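Local coordinates for protein N-terminal domain of PorA (28-171) (Porphyromonas gingivalis ATCC 33277, PDB 6KJK) that forms the N-terminal domain of a type IX secretion system cargo protein that impacts PorXY-SigP signalling, at residues A[5-10]-A[109-114]. Numbering follows the deposited sequence.
Sequences VVIKVG and FTFSCF
I7 overlaps the edge of the F111 ring with the end of its side chain, CD1 lying near the plane of the ring and 4.2 Å from CD2. The ring therefore offers the methyl group its rim, not its face. An extended second torsion (chi2 162°) carries the isoleucine chain outward from its strand, and with CG of F111 anti to the backbone N (chi1 172°), the ring reaches toward strand 5-9. Two residues earlier in strand 5-9, and two later in the facing strand, V5 meets C113: its CG1 lies 4.1 Å from SG. That second touch is less certain in detail, because C113 was modelled in two conformations and the distance belongs to one of them.

The pairing illustrates how a beta sandwich is closed. The two strands run in roughly opposite directions and no hydrogen bond links them; their nearest CA atoms, those of V5 and C113, are still 8.3 Å apart, a separation bridged by apolar side chains. Only 128 Å² is buried between the segments, so each pair is a light touch within a wider hydrophobic interior. S112 points away from strand 5-9, and its OG hydrogen-bonds to OG1 of T126; OG1 of T110 is bonded to OD1 of N128.

Strand 5-9 is held to strand 31-42 by backbone bonds from V6 and K8 to I41 and M39, while strand 105-115 lies between strands 48-58 and 125-133 in the facing sheet. I7 and F111 both rest on V127 of strand 125-133, C113 packs on V50 of strand 48-58, and V5 touches V40 of strand 31-42.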
loop_
_atom_site.group_PDB
_atom_site.type_symbol
_atom_site.label_atom_id
_atom_site.label_comp_id
_atom_site.label_asym_id
_atom_site.label_seq_id
_atom_site.Cartn_x
_atom_site.Cartn_y
_atom_site.Cartn_z
ATOM N N VAL A 5 5.656 12.638 8.799
ATOM C CA VAL A 5 4.907 11.990 7.723
ATOM C C VAL A 5 4.200 10.791 8.321
ATOM O O VAL A 5 4.839 9.967 8.994
ATOM C CB VAL A 5 5.829 11.551 6.577
ATOM C CG1 VAL A 5 5.031 10.792 5.540
ATOM C CG2 VAL A 5 6.492 12.769 5.979
ATOM N N VAL A 6 2.893 10.696 8.105
ATOM C CA VAL A 6 2.083 9.610 8.637
ATOM C C VAL A 6 1.238 9.010 7.525
ATOM O O VAL A 6 1.009 9.624 6.475
ATOM C CB VAL A 6 1.187 10.017 9.835
ATOM C CG1 VAL A 6 2.049 10.594 10.951
ATOM C CG2 VAL A 6 0.133 11.044 9.421
ATOM N N ILE A 7 0.755 7.805 7.780
ATOM C CA ILE A 7 -0.218 7.138 6.931
ATOM C C ILE A 7 -1.526 7.079 7.700
ATOM O O ILE A 7 -1.538 6.749 8.894
ATOM C CB ILE A 7 0.288 5.746 6.527
ATOM C CG1 ILE A 7 1.554 5.923 5.661
ATOM C CG2 ILE A 7 -0.774 4.976 5.758
ATOM C CD1 ILE A 7 2.418 4.668 5.534
ATOM N N LYS A 8 -2.608 7.464 7.044
ATOM C CA LYS A 8 -3.940 7.466 7.610
ATOM C C LYS A 8 -4.789 6.441 6.868
ATOM O O LYS A 8 -4.728 6.342 5.632
ATOM C CB LYS A 8 -4.550 8.865 7.437
ATOM C CG LYS A 8 -5.899 9.105 8.064
ATOM C CD LYS A 8 -6.292 10.566 7.931
ATOM C CE LYS A 8 -7.599 10.874 8.615
ATOM N NZ LYS A 8 -7.808 12.355 8.622
ATOM N N VAL A 9 -5.596 5.688 7.606
ATOM C CA VAL A 9 -6.559 4.757 7.033
ATOM C C VAL A 9 -7.909 5.034 7.668
ATOM O O VAL A 9 -8.022 5.116 8.900
ATOM C CB VAL A 9 -6.151 3.296 7.255
ATOM C CG1 VAL A 9 -7.242 2.345 6.755
ATOM C CG2 VAL A 9 -4.879 3.030 6.509
ATOM N N GLY A 10 -8.933 5.186 6.835
ATOM C CA GLY A 10 -10.232 5.583 7.367
ATOM C C GLY A 10 -10.066 6.907 8.070
ATOM O O GLY A 10 -9.440 7.833 7.565
ATOM N N PHE A 109 2.152 -7.298 2.111
ATOM C CA PHE A 109 2.969 -6.275 1.495
ATOM C C PHE A 109 3.427 -5.310 2.564
ATOM O O PHE A 109 2.755 -5.132 3.590
ATOM C CB PHE A 109 2.156 -5.497 0.452
ATOM C CG PHE A 109 1.662 -6.369 -0.684
ATOM C CD1 PHE A 109 0.460 -7.051 -0.593
ATOM C CD2 PHE A 109 2.428 -6.523 -1.840
ATOM C CE1 PHE A 109 0.021 -7.833 -1.656
ATOM C CE2 PHE A 109 1.978 -7.282 -2.876
ATOM C CZ PHE A 109 0.784 -7.932 -2.801
ATOM N N THR A 110 4.543 -4.655 2.309
ATOM C CA THR A 110 4.952 -3.511 3.118
ATOM C C THR A 110 5.101 -2.334 2.181
ATOM O O THR A 110 5.684 -2.473 1.104
ATOM C CB THR A 110 6.255 -3.794 3.872
ATOM O OG1 THR A 110 6.048 -4.916 4.744
ATOM C CG2 THR A 110 6.701 -2.587 4.695
ATOM N N PHE A 111 4.560 -1.191 2.576
ATOM C CA PHE A 111 4.709 0.058 1.845
ATOM C C PHE A 111 5.469 1.014 2.748
ATOM O O PHE A 111 5.083 1.205 3.922
ATOM C CB PHE A 111 3.343 0.643 1.500
ATOM C CG PHE A 111 3.427 2.029 0.926
ATOM C CD1 PHE A 111 3.643 2.235 -0.436
ATOM C CD2 PHE A 111 3.332 3.134 1.758
ATOM C CE1 PHE A 111 3.713 3.537 -0.956
ATOM C CE2 PHE A 111 3.419 4.433 1.256
ATOM C CZ PHE A 111 3.596 4.619 -0.095
ATOM N N SER A 112 6.479 1.678 2.204
ATOM C CA SER A 112 7.121 2.770 2.922
ATOM C C SER A 112 7.256 3.993 2.045
ATOM O O SER A 112 7.468 3.910 0.836
ATOM C CB SER A 112 8.532 2.399 3.411
ATOM O OG SER A 112 8.473 1.335 4.348
ATOM N N CYS A 113 7.208 5.126 2.710
ATOM C CA CYS A 113 7.485 6.427 2.124
ATOM C C CYS A 113 8.948 6.766 2.410
ATOM O O CYS A 113 9.382 6.671 3.560
ATOM C CB CYS A 113 6.572 7.446 2.828
ATOM S SG CYS A 113 6.349 9.037 2.084
ATOM N N PHE A 114 9.689 7.157 1.386
ATOM C CA PHE A 114 11.070 7.552 1.572
ATOM C C PHE A 114 11.241 8.991 1.113
ATOM O O PHE A 114 10.537 9.444 0.195
ATOM C CB PHE A 114 11.974 6.716 0.673
ATOM C CG PHE A 114 12.076 5.283 1.081
ATOM C CD1 PHE A 114 11.127 4.339 0.666
ATOM C CD2 PHE A 114 13.150 4.856 1.850
ATOM C CE1 PHE A 114 11.253 3.009 1.037
ATOM C CE2 PHE A 114 13.268 3.522 2.212
ATOM C CZ PHE A 114 12.309 2.609 1.798
#